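Local structure of phosphatidylglycerol lysyltransferase C-terminal domain-containing protein (Bacteroides thetaiotaomicron, 2HQY) at residues W37-D42 and R191-Y196; M65-N70 and F91-V96; V218-G223 and V235-T240; N227-G232 and Y261-R266. The protein is of unknown function but binds coenzyme A and probably has the acetyltransferase-like fold of phosphatidylglycerol lysyltransferase C-terminal domains. All coordinates share one frame; numbering follows the deposited sequence.

Interaction 1 of 4, residues W37-D42 and R191-Y196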
loop_
_atom_site.group_PDB
_atom_site.type_symbol
_atom_site.label_atom_id
_atom_site.label_comp_id
_atom_site.label_asym_id
_atom_site.label_seq_id
_atom_site.Cartn_x
_atom_site.Cartn_y
_atom_site.Cartn_z
ATOM N N TRP A 37 3.139 3.104 -6.601
ATOM C CA TRP A 37 2.209 4.051 -5.956
ATOM C C TRP A 37 0.947 3.412 -5.367
ATOM O O TRP A 37 0.061 4.114 -4.841
ATOM C CB TRP A 37 1.865 5.228 -6.906
ATOM C CG TRP A 37 3.056 6.181 -7.054
ATOM C CD1 TRP A 37 4.083 6.081 -7.949
ATOM C CD2 TRP A 37 3.346 7.316 -6.231
ATOM N NE1 TRP A 37 4.990 7.112 -7.750
ATOM C CE2 TRP A 37 4.560 7.883 -6.702
ATOM C CE3 TRP A 37 2.681 7.933 -5.163
ATOM C CZ2 TRP A 37 5.132 9.027 -6.125
ATOM C CZ3 TRP A 37 3.245 9.086 -4.592
ATOM C CH2 TRP A 37 4.468 9.614 -5.082
ATOM N N ARG A 38 0.857 2.078 -5.447
ATOM C CA ARG A 38 -0.305 1.365 -4.903
ATOM C C ARG A 38 -0.506 1.661 -3.394
ATOM O O ARG A 38 -1.633 1.666 -2.889
ATOM C CB ARG A 38 -0.132 -0.137 -5.131
ATOM C CG ARG A 38 -1.360 -1.011 -4.726
ATOM C CD ARG A 38 -0.965 -2.496 -4.713
ATOM N NE ARG A 38 0.106 -2.699 -3.740
ATOM C CZ ARG A 38 1.035 -3.641 -3.800
ATOM N NH1 ARG A 38 1.024 -4.544 -4.782
ATOM N NH2 ARG A 38 1.964 -3.684 -2.831
ATOM N N PHE A 39 0.599 1.891 -2.684
ATOM C CA PHE A 39 0.551 2.128 -1.233
ATOM C C PHE A 39 -0.304 3.382 -0.963
ATOM O O PHE A 39 -0.870 3.511 0.097
ATOM C CB PHE A 39 1.954 2.343 -0.656
ATOM C CG PHE A 39 2.463 3.733 -0.869
ATOM C CD1 PHE A 39 2.239 4.738 0.089
ATOM C CD2 PHE A 39 3.089 4.081 -2.082
ATOM C CE1 PHE A 39 2.671 6.090 -0.150
ATOM C CE2 PHE A 39 3.493 5.431 -2.345
ATOM C CZ PHE A 39 3.288 6.431 -1.365
ATOM N N LEU A 40 -0.372 4.302 -1.931
ATOM C CA LEU A 40 -1.088 5.559 -1.687
ATOM C C LEU A 40 -2.560 5.462 -2.131
ATOM O O LEU A 40 -3.457 6.113 -1.548
ATOM C CB LEU A 40 -0.385 6.706 -2.413
ATOM C CG LEU A 40 -0.897 8.135 -2.114
ATOM C CD1 LEU A 40 -0.844 8.410 -0.594
ATOM C CD2 LEU A 40 -0.046 9.158 -2.872
ATOM N N TYR A 41 -2.799 4.706 -3.199
ATOM C CA TYR A 41 -4.128 4.708 -3.869
ATOM C C TYR A 41 -4.937 3.422 -3.767
ATOM O O TYR A 41 -6.024 3.327 -4.342
ATOM C CB TYR A 41 -3.934 5.033 -5.352
ATOM C CG TYR A 41 -3.242 6.357 -5.565
ATOM C CD1 TYR A 41 -3.803 7.542 -5.064
ATOM C CD2 TYR A 41 -2.036 6.431 -6.266
ATOM C CE1 TYR A 41 -3.154 8.781 -5.261
ATOM C CE2 TYR A 41 -1.382 7.662 -6.464
ATOM C CZ TYR A 41 -1.951 8.822 -5.955
ATOM O OH TYR A 41 -1.320 10.044 -6.146
ATOM N N ASP A 42 -4.392 2.416 -3.084
ATOM C CA ASP A 42 -5.060 1.103 -2.984
ATOM C C ASP A 42 -5.471 0.607 -4.379
ATOM O O ASP A 42 -6.578 0.111 -4.578
ATOM C CB ASP A 42 -6.288 1.183 -2.063
ATOM C CG ASP A 42 -5.921 1.338 -0.587
ATOM O OD1 ASP A 42 -4.728 1.234 -0.197
ATOM O OD2 ASP A 42 -6.870 1.564 0.184
ATOM N N ARG A 191 9.227 8.856 -1.502
ATOM C CA ARG A 191 10.155 7.898 -0.877
ATOM C C ARG A 191 9.543 6.492 -0.823
ATOM O O ARG A 191 10.233 5.519 -1.115
ATOM C CB ARG A 191 10.553 8.314 0.534
ATOM C CG ARG A 191 11.435 7.241 1.205
ATOM C CD ARG A 191 12.104 7.764 2.487
ATOM N NE ARG A 191 11.089 8.283 3.410
ATOM C CZ ARG A 191 11.366 8.975 4.520
ATOM N NH1 ARG A 191 12.635 9.209 4.871
ATOM N NH2 ARG A 191 10.367 9.429 5.272
ATOM N N ARG A 192 8.276 6.383 -0.414
ATOM C CA ARG A 192 7.608 5.051 -0.368
ATOM C C ARG A 192 7.603 4.375 -1.750
ATOM O O ARG A 192 7.880 3.168 -1.873
ATOM C CB ARG A 192 6.174 5.189 0.163
ATOM C CG ARG A 192 6.105 5.559 1.660
ATOM C CD ARG A 192 6.716 4.443 2.569
ATOM N NE ARG A 192 6.261 3.112 2.161
ATOM C CZ ARG A 192 5.056 2.582 2.393
ATOM N NH1 ARG A 192 4.115 3.244 3.101
ATOM N NH2 ARG A 192 4.806 1.356 1.923
ATOM N N ALA A 193 7.292 5.150 -2.785
ATOM C CA ALA A 193 7.249 4.603 -4.151
ATOM C C ALA A 193 8.647 4.240 -4.653
ATOM O O ALA A 193 8.844 3.179 -5.254
ATOM C CB ALA A 193 6.577 5.587 -5.090
ATOM N N LEU A 194 9.619 5.091 -4.349
ATOM C CA LEU A 194 10.989 4.872 -4.824
ATOM C C LEU A 194 11.581 3.608 -4.193
ATOM O O LEU A 194 12.205 2.793 -4.865
ATOM C CB LEU A 194 11.812 6.122 -4.465
ATOM C CG LEU A 194 13.231 6.285 -4.964
ATOM C CD1 LEU A 194 13.578 7.814 -4.913
ATOM C CD2 LEU A 194 14.146 5.468 -4.038
ATOM N N ILE A 195 11.370 3.460 -2.902
ATOM C CA ILE A 195 11.909 2.321 -2.178
ATOM C C ILE A 195 11.250 1.005 -2.652
ATOM O O ILE A 195 11.936 -0.010 -2.840
ATOM C CB ILE A 195 11.793 2.538 -0.662
ATOM C CG1 ILE A 195 12.818 3.627 -0.207
ATOM C CG2 ILE A 195 11.906 1.172 0.070
ATOM C CD1 ILE A 195 12.653 4.044 1.252
ATOM N N TYR A 196 9.935 1.015 -2.859
ATOM C CA TYR A 196 9.271 -0.184 -3.421
ATOM C C TYR A 196 9.901 -0.539 -4.771
ATOM O O TYR A 196 10.197 -1.702 -5.041
ATOM C CB TYR A 196 7.767 0.066 -3.580
ATOM C CG TYR A 196 7.026 -1.082 -4.229
ATOM C CD1 TYR A 196 6.314 -2.010 -3.466
ATOM C CD2 TYR A 196 7.037 -1.226 -5.615
ATOM C CE1 TYR A 196 5.620 -3.049 -4.084
ATOM C CE2 TYR A 196 6.358 -2.263 -6.252
ATOM C CZ TYR A 196 5.641 -3.150 -5.495
ATOM O OH TYR A 196 4.982 -4.193 -6.127
#
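A193 and R192, neighbours on helix 185-199, each set a CB carbon over an aromatic face, one on W37 and one on the short helix 38-41 that follows it, so this contact, in what is probably an acetyltransferase-like fold, rests on two CH-pi interactions. A193 CB sits 3.5 Å from the centroid of the five-membered ring of W37. Its small methyl suits a place where the backbones come so close that the W37 and A193 CA atoms are 5.4 Å apart. R192 CB lies over the centre of the F39 ring, 3.5 Å from its centroid, while L40 CB backs the opposite face, sandwiching the phenyl group. With CG between the backbone N and the carbonyl carbon (chi1 80°), F39 points its ring across to helix 185-199, one face under R192 CB. Beyond CB, the R192 chain bends at chi2 and chi3, folding back so that its guanidinium presents one face to F39, the two planes 43° apart. That charged end serves the dimer: it bridges to D42 and bonds to the carbonyl O of F39, both of the second subunit. The R38 guanidinium and the Y196 ring stand nearly perpendicular, at 85°. R38 NH1 bonds to I7 O and also bridges to D6 of the second subunit, which hydrogen-bonds the Y196 hydroxyl too. Between R38 and Y196 the nearest approach is NH2 to CE1, at 3.9 Å.

Interaction 2 of 4, residues M65-N70 and F91-V96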
loop_
_atom_site.group_PDB
_atom_site.type_symbol
_atom_site.label_atom_id
_atom_site.label_comp_id
_atom_site.label_asym_id
_atom_site.label_seq_id
_atom_site.Cartn_x
_atom_site.Cartn_y
_atom_site.Cartn_z
ATOM N N MET A 65 -9.131 5.145 -14.366
ATOM C CA MET A 65 -8.351 5.652 -15.480
ATOM C C MET A 65 -9.205 5.541 -16.756
ATOM O O MET A 65 -10.157 4.773 -16.793
ATOM C CB MET A 65 -7.049 4.831 -15.581
ATOM C CG MET A 65 -6.047 5.294 -16.652
ATOM S SD MET A 65 -5.036 6.733 -16.141
ATOM C CE MET A 65 -4.001 5.985 -14.904
ATOM N N MET A 66 -8.904 6.342 -17.784
ATOM C CA MET A 66 -9.492 6.123 -19.094
ATOM C C MET A 66 -9.134 4.676 -19.505
ATOM O O MET A 66 -7.961 4.299 -19.432
ATOM C CB MET A 66 -8.945 7.159 -20.104
ATOM C CG MET A 66 -9.523 7.066 -21.540
ATOM S SD MET A 66 -11.280 7.518 -21.773
ATOM C CE MET A 66 -11.418 7.393 -23.579
ATOM N N PRO A 67 -10.143 3.852 -19.870
ATOM C CA PRO A 67 -9.890 2.471 -20.294
ATOM C C PRO A 67 -8.861 2.370 -21.412
ATOM O O PRO A 67 -8.870 3.175 -22.352
ATOM C CB PRO A 67 -11.256 2.003 -20.780
ATOM C CG PRO A 67 -12.236 2.820 -19.928
ATOM C CD PRO A 67 -11.591 4.164 -19.882
ATOM N N VAL A 68 -7.984 1.384 -21.289
ATOM C CA VAL A 68 -6.948 1.140 -22.281
ATOM C C VAL A 68 -7.366 -0.056 -23.131
ATOM O O VAL A 68 -7.597 -1.150 -22.620
ATOM C CB VAL A 68 -5.574 0.852 -21.618
ATOM C CG1 VAL A 68 -4.499 0.617 -22.668
ATOM C CG2 VAL A 68 -5.154 2.023 -20.718
ATOM N N GLY A 69 -7.435 0.159 -24.437
ATOM C CA GLY A 69 -7.745 -0.930 -25.374
ATOM C C GLY A 69 -8.675 -0.480 -26.470
ATOM O O GLY A 69 -8.899 0.713 -26.670
ATOM N N ASN A 70 -9.214 -1.457 -27.185
ATOM C CA ASN A 70 -10.101 -1.163 -28.300
ATOM C C ASN A 70 -11.356 -1.976 -28.098
ATOM O O ASN A 70 -11.307 -3.143 -27.723
ATOM C CB ASN A 70 -9.403 -1.509 -29.614
ATOM C CG ASN A 70 -8.161 -0.653 -29.848
ATOM O OD1 ASN A 70 -8.248 0.466 -30.365
ATOM N ND2 ASN A 70 -7.004 -1.164 -29.444
ATOM N N PHE A 91 -19.001 9.146 -10.770
ATOM C CA PHE A 91 -17.982 8.570 -11.647
ATOM C C PHE A 91 -17.062 9.683 -12.164
ATOM O O PHE A 91 -17.532 10.671 -12.766
ATOM C CB PHE A 91 -18.626 7.805 -12.809
ATOM C CG PHE A 91 -17.639 7.250 -13.794
ATOM C CD1 PHE A 91 -16.798 6.190 -13.444
ATOM C CD2 PHE A 91 -17.545 7.780 -15.083
ATOM C CE1 PHE A 91 -15.880 5.671 -14.368
ATOM C CE2 PHE A 91 -16.642 7.274 -16.026
ATOM C CZ PHE A 91 -15.800 6.207 -15.680
ATOM N N CYS A 92 -15.760 9.515 -11.917
ATOM C CA CYS A 92 -14.733 10.428 -12.405
ATOM C C CYS A 92 -13.592 9.600 -12.953
ATOM O O CYS A 92 -13.169 8.603 -12.318
ATOM C CB CYS A 92 -14.195 11.324 -11.287
ATOM S SG CYS A 92 -15.374 12.553 -10.690
ATOM N N MET A 93 -13.095 10.027 -14.110
ATOM C CA MET A 93 -11.951 9.382 -14.763
ATOM C C MET A 93 -10.790 10.327 -14.805
ATOM O O MET A 93 -10.979 11.547 -14.967
ATOM C CB MET A 93 -12.278 9.002 -16.208
ATOM C CG MET A 93 -12.805 7.626 -16.424
ATOM S SD MET A 93 -13.143 7.330 -18.188
ATOM C CE MET A 93 -14.151 8.728 -18.665
ATOM N N LEU A 94 -9.590 9.748 -14.679
ATOM C CA LEU A 94 -8.314 10.473 -14.736
ATOM C C LEU A 94 -7.522 10.114 -15.997
ATOM O O LEU A 94 -7.851 9.134 -16.701
ATOM C CB LEU A 94 -7.482 10.159 -13.507
ATOM C CG LEU A 94 -8.028 10.558 -12.148
ATOM C CD1 LEU A 94 -7.035 10.154 -11.069
ATOM C CD2 LEU A 94 -8.328 12.048 -12.056
ATOM N N GLY A 95 -6.511 10.942 -16.306
ATOM C CA GLY A 95 -5.560 10.682 -17.410
ATOM C C GLY A 95 -6.181 10.750 -18.783
ATOM O O GLY A 95 -5.686 10.147 -19.754
ATOM N N VAL A 96 -7.277 11.491 -18.876
ATOM C CA VAL A 96 -7.942 11.687 -20.138
ATOM C C VAL A 96 -7.099 12.716 -20.879
ATOM O O VAL A 96 -7.058 13.900 -20.514
ATOM C CB VAL A 96 -9.383 12.164 -19.926
ATOM C CG1 VAL A 96 -10.104 12.372 -21.256
ATOM C CG2 VAL A 96 -10.121 11.164 -19.037
#
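M66 carries its CG anti to the backbone N (chi1 -178°) and then turns at chi2, which sets its SD 4.0 Å from the SD of M93, whose own chain runs straight through chi2 and bends only at chi3. The two thioethers cross at a slant, and the M93 sulfur also meets P67 CD at 3.9 Å. Methionine suits this buried place, since its flexible chain can fill the space beside a rigid proline ring. Were M93 replaced by an alanine, the M66 sulfur and the P67 ring would probably lose their shared partner, and a gap would be likely to open beneath helix 98-107. M65 pairs with L94 in parallel fashion, and M66 N donates to L94 O at 3.2 Å, with 148° at the hydrogen. M65 bends at chi2 and chi3 and brings its SD to 4.2 Å from G95 CA; a side chain on that residue would run into the sulfur, and its positive phi also favours glycine. The two strands belong to a beta-alpha-beta unit through helix 73-87, which lies against M66 and P67. Helix 98-107 packs on M66, M93 and V96, strand 51-58 flanks M65 and P67, and a disulfide ties C92 to C294 of strand 286-295.

Interaction 3 of 4, residues V218-G223 and V235-T240; sequences VAFTFG and VEKADT
Strands 216-227 and 230-238 form a beta hairpin beside the coenzyme A site, in which F220 and K237 make a hydrogen-bonded antiparallel pair: F220 N donates to K237 O and K237 N to F220 O, both at 2.9 Å. At the next hydrogen-bonded pair, F222 with V235, the carbonyl of V235 is gripped twice. F222 N reaches V235 O at 3.2 Å, tilted from the carbonyl plane, while T221 OG1 donates to the same oxygen at 2.7 Å within that plane. The hydroxyl gets there because OG1 stands anti to the T221 backbone N (chi1 -172°). It also accepts from a water, 2.7 Å from T221 OG1, that donates to E236 OE1; the other carboxylate oxygen of E236 bridges to R266. On the face of F220, F222, V235 and K237, V235 lays its CB over the F222 ring and pushes CG2 to 3.4 Å from F222 CZ, a tight fit for a branched side chain. With an alanine in place of F222, V235 would probably lose this aromatic cover and a gap would open toward helix 185-199. K237 runs alongside F220, and its long chain delivers NZ to a salt bridge with E190 and a cation-pi contact with W175, both coenzyme A-binding residues. A219 and A238 meet methyl to methyl on the other face, and A238 touches the bound coenzyme A. V218 and A219 form a classic beta bulge opposite L211. A strand that meets coenzyme A and then leads into a helix, here 245-256, is consistent with the GNAT-type fold expected from its family.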
loop_
_atom_site.group_PDB
_atom_site.type_symbol
_atom_site.label_atom_id
_atom_site.label_comp_id
_atom_site.label_asym_id
_atom_site.label_seq_id
_atom_site.Cartn_x
_atom_site.Cartn_y
_atom_site.Cartn_z
ATOM N N VAL A 218 26.852 9.698 -6.385
ATOM C CA VAL A 218 26.367 11.075 -6.335
ATOM C C VAL A 218 25.040 11.305 -7.077
ATOM O O VAL A 218 24.484 12.388 -7.015
ATOM C CB VAL A 218 27.421 12.115 -6.857
ATOM C CG1 VAL A 218 28.672 12.116 -5.977
ATOM C CG2 VAL A 218 27.734 11.918 -8.359
ATOM N N ALA A 219 24.555 10.305 -7.809
ATOM C CA ALA A 219 23.241 10.414 -8.467
ATOM C C ALA A 219 22.764 9.031 -8.868
ATOM O O ALA A 219 23.594 8.142 -9.069
ATOM C CB ALA A 219 23.321 11.305 -9.711
ATOM N N PHE A 220 21.441 8.849 -8.960
ATOM C CA PHE A 220 20.893 7.664 -9.646
ATOM C C PHE A 220 19.572 8.025 -10.315
ATOM O O PHE A 220 18.948 9.063 -9.992
ATOM C CB PHE A 220 20.750 6.459 -8.693
ATOM C CG PHE A 220 19.627 6.605 -7.696
ATOM C CD1 PHE A 220 18.341 6.135 -8.005
ATOM C CD2 PHE A 220 19.864 7.217 -6.452
ATOM C CE1 PHE A 220 17.275 6.287 -7.096
ATOM C CE2 PHE A 220 18.808 7.354 -5.526
ATOM C CZ PHE A 220 17.506 6.892 -5.871
ATOM N N THR A 221 19.145 7.173 -11.235
ATOM C CA THR A 221 17.914 7.406 -12.006
ATOM C C THR A 221 17.411 6.070 -12.457
ATOM O O THR A 221 18.223 5.151 -12.639
ATOM C CB THR A 221 18.187 8.365 -13.224
ATOM O OG1 THR A 221 16.958 8.722 -13.857
ATOM C CG2 THR A 221 19.142 7.751 -14.254
ATOM N N PHE A 222 16.092 5.934 -12.626
ATOM C CA PHE A 222 15.545 4.717 -13.196
ATOM C C PHE A 222 14.209 4.994 -13.882
ATOM O O PHE A 222 13.577 6.075 -13.681
ATOM C CB PHE A 222 15.445 3.578 -12.154
ATOM C CG PHE A 222 14.543 3.849 -10.975
ATOM C CD1 PHE A 222 13.140 3.848 -11.130
ATOM C CD2 PHE A 222 15.086 3.954 -9.692
ATOM C CE1 PHE A 222 12.298 4.018 -10.009
ATOM C CE2 PHE A 222 14.262 4.137 -8.574
ATOM C CZ PHE A 222 12.865 4.149 -8.732
ATOM N N GLY A 223 13.808 4.043 -14.718
ATOM C CA GLY A 223 12.552 4.130 -15.439
ATOM C C GLY A 223 12.327 2.876 -16.235
ATOM O O GLY A 223 13.072 1.900 -16.114
ATOM N N VAL A 235 12.405 8.431 -11.651
ATOM C CA VAL A 235 13.135 8.971 -10.501
ATOM C C VAL A 235 14.462 9.489 -11.021
ATOM O O VAL A 235 15.088 8.847 -11.877
ATOM C CB VAL A 235 13.399 7.832 -9.413
ATOM C CG1 VAL A 235 14.453 8.210 -8.394
ATOM C CG2 VAL A 235 12.066 7.447 -8.651
ATOM N N GLU A 236 14.872 10.643 -10.500
ATOM C CA GLU A 236 16.232 11.127 -10.660
ATOM C C GLU A 236 16.637 11.864 -9.388
ATOM O O GLU A 236 15.966 12.826 -8.985
ATOM C CB GLU A 236 16.290 12.052 -11.889
ATOM C CG GLU A 236 17.672 12.338 -12.421
ATOM C CD GLU A 236 17.605 13.268 -13.632
ATOM O OE1 GLU A 236 17.846 12.788 -14.763
ATOM O OE2 GLU A 236 17.251 14.460 -13.448
ATOM N N LYS A 237 17.702 11.407 -8.723
ATOM C CA LYS A 237 18.163 11.997 -7.462
ATOM C C LYS A 237 19.641 12.238 -7.544
ATOM O O LYS A 237 20.376 11.408 -8.080
ATOM C CB LYS A 237 17.941 11.069 -6.257
ATOM C CG LYS A 237 16.510 10.743 -5.923
ATOM C CD LYS A 237 15.811 11.947 -5.371
ATOM C CE LYS A 237 14.432 11.554 -4.921
ATOM N NZ LYS A 237 13.723 12.779 -4.532
ATOM N N ALA A 238 20.088 13.368 -6.995
ATOM C CA ALA A 238 21.504 13.678 -6.968
ATOM C C ALA A 238 21.889 14.360 -5.659
ATOM O O ALA A 238 21.048 15.013 -5.005
ATOM C CB ALA A 238 21.904 14.523 -8.195
ATOM N N ASP A 239 23.135 14.117 -5.248
ATOM C CA ASP A 239 23.768 14.834 -4.136
ATOM C C ASP A 239 23.906 16.286 -4.611
ATOM O O ASP A 239 24.525 16.573 -5.645
ATOM C CB ASP A 239 25.136 14.194 -3.831
ATOM C CG ASP A 239 25.884 14.867 -2.692
ATOM O OD1 ASP A 239 25.567 16.011 -2.301
ATOM O OD2 ASP A 239 26.848 14.241 -2.203
ATOM N N THR A 240 23.309 17.204 -3.860
ATOM C CA THR A 240 23.189 18.591 -4.332
ATOM C C THR A 240 24.512 19.369 -4.316
ATOM O O THR A 240 24.686 20.348 -5.071
ATOM C CB THR A 240 22.042 19.340 -3.596
ATOM O OG1 THR A 240 21.700 20.532 -4.317
ATOM C CG2 THR A 240 22.388 19.636 -2.132
HETATM O O HOH W 1 17.591 10.476 -15.811
#

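Interaction 4 of 4, residues N227-G232 and Y261-R266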
loop_
_atom_site.group_PDB
_atom_site.type_symbol
_atom_site.label_atom_id
_atom_site.label_comp_id
_atom_site.label_asym_id
_atom_site.label_seq_id
_atom_site.Cartn_x
_atom_site.Cartn_y
_atom_site.Cartn_z
ATOM N N ASN A 227 4.950 2.884 -23.308
ATOM C CA ASN A 227 4.382 2.159 -24.444
ATOM C C ASN A 227 5.490 1.839 -25.438
ATOM O O ASN A 227 6.677 2.064 -25.144
ATOM C CB ASN A 227 3.162 2.885 -25.066
ATOM C CG ASN A 227 3.544 4.049 -25.997
ATOM O OD1 ASN A 227 4.700 4.467 -26.072
ATOM N ND2 ASN A 227 2.566 4.525 -26.765
ATOM N N HIS A 228 5.124 1.320 -26.599
ATOM C CA HIS A 228 6.090 0.846 -27.583
ATOM C C HIS A 228 7.111 1.890 -28.033
ATOM O O HIS A 228 8.178 1.546 -28.408
ATOM C CB HIS A 228 5.387 0.232 -28.770
ATOM C CG HIS A 228 4.658 1.225 -29.592
ATOM N ND1 HIS A 228 3.381 1.616 -29.316
ATOM C CD2 HIS A 228 5.041 1.941 -30.657
ATOM C CE1 HIS A 228 3.000 2.529 -30.172
ATOM N NE2 HIS A 228 3.991 2.739 -31.003
ATOM N N GLU A 229 6.763 3.160 -27.969
ATOM C CA GLU A 229 7.638 4.254 -28.366
ATOM C C GLU A 229 7.949 5.346 -27.311
ATOM O O GLU A 229 8.467 6.379 -27.636
ATOM C CB GLU A 229 7.122 4.936 -29.629
ATOM C CG GLU A 229 5.784 5.553 -29.478
ATOM C CD GLU A 229 5.290 6.276 -30.710
ATOM O OE1 GLU A 229 5.924 6.188 -31.736
ATOM O OE2 GLU A 229 4.278 6.926 -30.640
ATOM N N THR A 230 7.616 5.077 -26.063
ATOM C CA THR A 230 7.781 6.054 -24.981
ATOM C C THR A 230 8.411 5.364 -23.774
ATOM O O THR A 230 7.903 4.355 -23.291
ATOM C CB THR A 230 6.432 6.708 -24.557
ATOM O OG1 THR A 230 5.698 7.120 -25.728
ATOM C CG2 THR A 230 6.654 7.896 -23.614
ATOM N N PHE A 231 9.542 5.898 -23.336
ATOM C CA PHE A 231 10.216 5.410 -22.126
ATOM C C PHE A 231 9.974 6.444 -21.028
ATOM O O PHE A 231 10.106 7.649 -21.282
ATOM C CB PHE A 231 11.709 5.288 -22.412
ATOM C CG PHE A 231 12.463 4.501 -21.371
ATOM C CD1 PHE A 231 12.660 3.134 -21.531
ATOM C CD2 PHE A 231 12.937 5.120 -20.216
ATOM C CE1 PHE A 231 13.367 2.384 -20.570
ATOM C CE2 PHE A 231 13.640 4.388 -19.238
ATOM C CZ PHE A 231 13.843 3.011 -19.421
ATOM N N GLY A 232 9.683 6.002 -19.810
ATOM C CA GLY A 232 9.419 6.941 -18.720
ATOM C C GLY A 232 10.603 6.938 -17.773
ATOM O O GLY A 232 11.075 5.880 -17.360
ATOM N N TYR A 261 12.351 3.744 -28.405
ATOM C CA TYR A 261 11.646 4.737 -27.578
ATOM C C TYR A 261 12.005 6.128 -28.060
ATOM O O TYR A 261 12.964 6.737 -27.581
ATOM C CB TYR A 261 11.965 4.522 -26.076
ATOM C CG TYR A 261 11.654 3.102 -25.696
ATOM C CD1 TYR A 261 10.325 2.645 -25.679
ATOM C CD2 TYR A 261 12.671 2.202 -25.400
ATOM C CE1 TYR A 261 10.022 1.334 -25.372
ATOM C CE2 TYR A 261 12.377 0.867 -25.062
ATOM C CZ TYR A 261 11.059 0.454 -25.068
ATOM O OH TYR A 261 10.771 -0.840 -24.786
ATOM N N ILE A 262 11.234 6.600 -29.037
ATOM C CA ILE A 262 11.373 7.918 -29.649
ATOM C C ILE A 262 11.186 9.033 -28.628
ATOM O O ILE A 262 11.836 10.081 -28.728
ATOM C CB ILE A 262 10.339 8.063 -30.831
ATOM C CG1 ILE A 262 10.830 7.265 -32.044
ATOM C CG2 ILE A 262 10.189 9.489 -31.302
ATOM C CD1 ILE A 262 10.427 5.843 -32.055
ATOM N N TYR A 263 10.298 8.796 -27.654
ATOM C CA TYR A 263 9.911 9.807 -26.679
ATOM C C TYR A 263 10.382 9.424 -25.293
ATOM O O TYR A 263 10.404 8.244 -24.941
ATOM C CB TYR A 263 8.395 9.979 -26.648
ATOM C CG TYR A 263 7.860 10.364 -27.990
ATOM C CD1 TYR A 263 8.092 11.632 -28.494
ATOM C CD2 TYR A 263 7.165 9.450 -28.768
ATOM C CE1 TYR A 263 7.630 11.998 -29.762
ATOM C CE2 TYR A 263 6.690 9.804 -30.037
ATOM C CZ TYR A 263 6.929 11.082 -30.511
ATOM O OH TYR A 263 6.464 11.459 -31.750
ATOM N N ILE A 264 10.747 10.435 -24.512
ATOM C CA ILE A 264 11.101 10.201 -23.104
ATOM C C ILE A 264 10.126 11.035 -22.274
ATOM O O ILE A 264 10.017 12.242 -22.469
ATOM C CB ILE A 264 12.555 10.603 -22.758
ATOM C CG1 ILE A 264 13.584 9.774 -23.538
ATOM C CG2 ILE A 264 12.772 10.416 -21.225
ATOM C CD1 ILE A 264 15.043 10.239 -23.301
ATOM N N ASN A 265 9.377 10.381 -21.390
ATOM C CA ASN A 265 8.440 11.070 -20.512
ATOM C C ASN A 265 9.111 11.235 -19.127
ATOM O O ASN A 265 9.379 10.239 -18.419
ATOM C CB ASN A 265 7.133 10.255 -20.415
ATOM C CG ASN A 265 6.053 10.939 -19.564
ATOM O OD1 ASN A 265 6.351 11.668 -18.611
ATOM N ND2 ASN A 265 4.784 10.680 -19.901
ATOM N N ARG A 266 9.401 12.479 -18.752
ATOM C CA ARG A 266 10.040 12.772 -17.442
ATOM C C ARG A 266 9.050 13.311 -16.404
ATOM O O ARG A 266 9.442 13.955 -15.427
ATOM C CB ARG A 266 11.253 13.708 -17.620
ATOM C CG ARG A 266 12.339 13.080 -18.505
ATOM C CD ARG A 266 13.529 13.995 -18.795
ATOM N NE ARG A 266 14.123 14.491 -17.558
ATOM C CZ ARG A 266 15.016 13.857 -16.809
ATOM N NH1 ARG A 266 15.500 12.666 -17.152
ATOM N NH2 ARG A 266 15.424 14.454 -15.698
#
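N227 OD1, in the turn whose backbone meets the Y261 ring, is held by two donors arriving from opposite faces of its amide plane: T230 OG1 at 2.9 Å and E229 N at 3.1 Å. The second bond makes an Asx turn, for which asparagine's short carbonyl arm is well suited, and stiffens the type I turn N227-T230. With CG anti to the carbonyl carbon (chi1 -54°), Y261 turns its CD1-CE1 edge to the turn's backbone, CE1 lying 3.4 Å from N227 O. Over one face of the same ring comes F231, edge first, the centroids 5.7 Å apart and the planes at 62°, a T-shaped pair. The turn leads into strand 230-238, which pairs in parallel with strand 263-265, the two connected through helix 245-256, a beta-alpha-beta unit consistent with the GNAT fold. Y263 bonds through its N to E229 O and through its O to F231 N, both at 3.0 Å, and N265 N follows at 2.8 Å from F231 O. The E229 carboxylate reaches the edge of the Y263 ring, OE2 being 3.8 Å from CE2. I262 CG2 covers one face of that ring, and R25 makes a cation-pi contact with it.

Overall arrangement
Counting from the N terminus, interaction 1 opens first at 37-42 and does not close until 191-196. Interaction 2 opens and closes within that long excursion, pairing strand 61-69 with strand 92-96. Once helix 185-199 is past, interactions 3 and 4 follow and cross: 218-223 and then 227-232 open, 235-240 closes the hairpin, and 261-266 closes the parallel pair. Both use strand 230-238, and F231 packs against G223 between them. L194, on the same helical turn as A193, packs against F220, V235 and K237, linking interaction 1 to interaction 3. Interaction 2 touches none of the others, its nearest atoms being about 7 Å from interaction 1 and about 17 Å from interaction 3.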